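Local coordinates for spindle pole body-associated protein VIK1 (Saccharomyces cerevisiae, PDB 2O0A), which recruits the minus-end-directed kinesin Kar3 to microtubules and forms with it a heterodimer that cross-links antiparallel microtubules, at residues S98-P103 and L267-D272. Sequence-based numbering, arbitrary orientation.
With EDO (1,2-ethanediol), chain B.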
ATOM      1  N   SER A  98      -3.186  -0.719   0.964  1.00 11.69           N
ATOM      2  CA  SER A  98      -3.303  -2.142   0.696  1.00 12.08           C
ATOM      3  C   SER A  98      -4.656  -2.673   1.182  1.00 12.83           C
ATOM      4  O   SER A  98      -4.981  -2.530   2.360  1.00 12.66           O
ATOM      5  CB  SER A  98      -2.145  -2.901   1.352  1.00 12.17           C
ATOM      6  OG  SER A  98      -2.242  -4.296   1.077  1.00 13.18           O
ATOM      7  N   LEU A  99      -5.420  -3.253   0.253  1.00 12.92           N
ATOM      8  CA  LEU A  99      -6.718  -3.872   0.552  1.00 13.72           C
ATOM      9  C   LEU A  99      -6.568  -5.379   0.530  1.00 14.62           C
ATOM     10  O   LEU A  99      -6.049  -5.961  -0.437  1.00 13.61           O
ATOM     11  CB  LEU A  99      -7.748  -3.450  -0.508  1.00 13.57           C
ATOM     12  CG  LEU A  99      -8.381  -2.061  -0.384  1.00 15.48           C
ATOM     13  CD1 LEU A  99      -7.374  -0.943  -0.460  1.00 17.69           C
ATOM     14  CD2 LEU A  99      -9.460  -1.862  -1.443  1.00 16.21           C
ATOM     15  N   SER A 100      -7.028  -6.009   1.602  1.00 15.01           N
ATOM     16  CA  SER A 100      -6.909  -7.461   1.779  1.00 16.96           C
ATOM     17  C   SER A 100      -8.175  -7.933   2.451  1.00 17.88           C
ATOM     18  O   SER A 100      -8.828  -7.154   3.129  1.00 17.58           O
ATOM     19  CB  SER A 100      -5.732  -7.787   2.678  1.00 17.26           C
ATOM     20  OG  SER A 100      -4.478  -7.503   2.036  1.00 18.41           O
ATOM     21  N   THR A 101      -8.527  -9.205   2.274  1.00 18.95           N
ATOM     22  CA  THR A 101      -9.692  -9.742   2.995  1.00 20.01           C
ATOM     23  C   THR A 101      -9.302 -10.842   3.988  1.00 20.73           C
ATOM     24  O   THR A 101     -10.170 -11.445   4.648  1.00 21.13           O
ATOM     25  CB  THR A 101     -10.793 -10.261   2.030  1.00 20.33           C
ATOM     26  OG1 THR A 101     -10.226 -11.249   1.161  1.00 21.38           O
ATOM     27  CG2 THR A 101     -11.388  -9.115   1.210  1.00 21.32           C
ATOM     28  N   THR A 102      -8.002 -11.106   4.081  1.00 21.11           N
ATOM     29  CA  THR A 102      -7.440 -12.066   5.024  1.00 21.77           C
ATOM     30  C   THR A 102      -6.232 -11.427   5.703  1.00 22.03           C
ATOM     31  O   THR A 102      -5.697 -10.436   5.195  1.00 20.99           O
ATOM     32  CB  THR A 102      -6.998 -13.360   4.320  1.00 21.80           C
ATOM     33  OG1 THR A 102      -6.043 -13.058   3.289  1.00 24.10           O
ATOM     34  CG2 THR A 102      -8.190 -14.084   3.715  1.00 23.55           C
ATOM     35  N   PRO A 103      -5.815 -11.969   6.862  0.70 21.85           N
ATOM     36  CA  PRO A 103      -4.616 -11.467   7.534  1.00 21.94           C
ATOM     37  C   PRO A 103      -3.432 -11.383   6.581  1.00 20.87           C
ATOM     38  O   PRO A 103      -3.129 -12.353   5.864  1.00 21.27           O
ATOM     39  CB  PRO A 103      -4.366 -12.520   8.614  1.00 22.54           C
ATOM     40  CG  PRO A 103      -5.728 -13.014   8.948  1.00 22.76           C
ATOM     41  CD  PRO A 103      -6.457 -13.057   7.629  1.00 22.74           C
ATOM     42  N   LEU A 267      -3.091  -1.144  -3.747  1.00 12.10           N
ATOM     43  CA  LEU A 267      -2.724  -2.532  -3.926  1.00 12.14           C
ATOM     44  C   LEU A 267      -3.914  -3.395  -3.501  1.00 12.38           C
ATOM     45  O   LEU A 267      -4.345  -3.336  -2.348  1.00 13.08           O
ATOM     46  CB  LEU A 267      -1.483  -2.872  -3.081  1.00 11.19           C
ATOM     47  CG  LEU A 267      -0.992  -4.311  -3.238  1.00 11.74           C
ATOM     48  CD1 LEU A 267      -0.552  -4.620  -4.676  1.00 14.18           C
ATOM     49  CD2 LEU A 267       0.149  -4.622  -2.239  1.00 13.32           C
ATOM     50  N   LEU A 268      -4.461  -4.154  -4.445  1.00 13.28           N
ATOM     51  CA  LEU A 268      -5.610  -5.009  -4.144  1.00 13.81           C
ATOM     52  C   LEU A 268      -5.150  -6.448  -4.097  1.00 13.77           C
ATOM     53  O   LEU A 268      -4.710  -7.000  -5.096  1.00 14.50           O
ATOM     54  CB  LEU A 268      -6.746  -4.793  -5.153  1.00 14.64           C
ATOM     55  CG  LEU A 268      -7.618  -3.581  -4.764  1.00 18.53           C
ATOM     56  CD1 LEU A 268      -6.862  -2.255  -4.855  1.00 20.83           C
ATOM     57  CD2 LEU A 268      -8.844  -3.510  -5.634  1.00 20.75           C
ATOM     58  N   ASN A 269      -5.219  -7.037  -2.912  1.00 14.71           N
ATOM     59  CA  ASN A 269      -4.747  -8.406  -2.713  1.00 14.79           C
ATOM     60  C   ASN A 269      -5.909  -9.363  -2.880  1.00 15.55           C
ATOM     61  O   ASN A 269      -6.799  -9.418  -2.026  1.00 16.26           O
ATOM     62  CB  ASN A 269      -4.096  -8.563  -1.333  1.00 14.21           C
ATOM     63  CG  ASN A 269      -2.866  -7.696  -1.181  1.00 14.81           C
ATOM     64  OD1 ASN A 269      -1.778  -8.040  -1.666  1.00 16.63           O
ATOM     65  ND2 ASN A 269      -3.023  -6.553  -0.500  1.00 14.82           N
ATOM     66  N   LEU A 270      -5.889 -10.115  -3.976  1.00 15.73           N
ATOM     67  CA  LEU A 270      -7.022 -10.957  -4.351  1.00 16.81           C
ATOM     68  C   LEU A 270      -6.659 -12.414  -4.127  1.00 17.35           C
ATOM     69  O   LEU A 270      -5.874 -12.994  -4.868  1.00 16.51           O
ATOM     70  CB  LEU A 270      -7.433 -10.701  -5.808  1.00 16.78           C
ATOM     71  CG  LEU A 270      -7.659  -9.265  -6.305  1.00 17.76           C
ATOM     72  CD1 LEU A 270      -8.100  -9.298  -7.756  1.00 18.25           C
ATOM     73  CD2 LEU A 270      -8.674  -8.484  -5.445  1.00 18.90           C
ATOM     74  N   ASN A 271      -7.226 -13.000  -3.080  1.00 18.36           N
ATOM     75  CA  ASN A 271      -6.893 -14.368  -2.715  1.00 20.66           C
ATOM     76  C   ASN A 271      -8.095 -15.076  -2.126  1.00 21.66           C
ATOM     77  O   ASN A 271      -7.955 -16.075  -1.431  1.00 22.12           O
ATOM     78  CB  ASN A 271      -5.743 -14.362  -1.703  1.00 20.80           C
ATOM     79  CG  ASN A 271      -6.177 -13.878  -0.332  1.00 21.49           C
ATOM     80  OD1 ASN A 271      -7.167 -13.146  -0.199  1.00 22.82           O
ATOM     81  ND2 ASN A 271      -5.452 -14.299   0.701  1.00 25.63           N
ATOM     82  N   ASP A 272      -9.274 -14.542  -2.419  1.00 22.77           N
ATOM     83  CA  ASP A 272     -10.490 -14.873  -1.693  1.00 23.99           C
ATOM     84  C   ASP A 272     -11.665 -14.854  -2.670  1.00 23.88           C
ATOM     85  O   ASP A 272     -12.180 -13.792  -3.027  1.00 23.26           O
ATOM     86  CB  ASP A 272     -10.668 -13.808  -0.610  1.00 25.07           C
ATOM     87  CG  ASP A 272     -11.786 -14.109   0.353  1.00 27.53           C
ATOM     88  OD1 ASP A 272     -12.296 -15.252   0.387  1.00 31.14           O
ATOM     89  OD2 ASP A 272     -12.144 -13.172   1.099  1.00 31.31           O
TER
HETATM   90  C1  EDO B 700      -1.440 -11.372  -2.547  1.00 30.74           C
HETATM   91  O1  EDO B 700      -0.879 -10.868  -1.336  1.00 33.11           O
HETATM   92  C2  EDO B 700      -2.691 -12.190  -2.208  1.00 30.91           C
HETATM   93  O2  EDO B 700      -2.596 -12.644  -0.844  1.00 27.06           O
HETATM   94  O   HOH W   1      -6.692 -10.709   0.687  1.00 20.74           O
HETATM   95  O   HOH W   2      -9.100 -10.679  -1.385  1.00 23.11           O
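With CG of Asn269 anti to its carbonyl carbon (chi1 -63°), the amide reaches across to strand 94-99, whereas Thr101 and Thr102 both tuck OG1 between backbone N and carbonyl carbon, facing 267-272. Two parallel bridges, Ser98 with Leu267 and Leu99 with Leu268, join the strands. Leu99 N gives a nearly straight bond to Leu267 O (2.8 Å), and Leu99 O takes Asn269 N (2.8 Å). Asn269 ND2 reaches the same oxygen from above its carbonyl plane (3.1 Å) and bonds weakly to Ser98 OG. Shortening Asn269 to an alanine is likely to leave Leu99 O with only the backbone N-H of these two donors and Ser98 OG without even its weak amide partner. Leu99 CD2 packs against Leu268 CG (4.2 Å) on one face of the sheet. Beyond the strands the backbones diverge: a water accepting from Thr101 N and another donating to Thr101 OG1 both reach Asn269 O. Thr101 OG1 donates to the anti side of Asp272 OD2 (2.7 Å), and Asn271 ND2 donates to Thr102 OG1, in the plane of the asparagine amide (2.9 Å). Ethanediol O1, probably a crystallisation additive, donates to Asn269 OD1. Strand 265-270 lies between 27-32 and 94-99, a parallel arrangement belonging to the central sheet of the kinesin motor fold, which Vik1 keeps without a nucleotide-binding site.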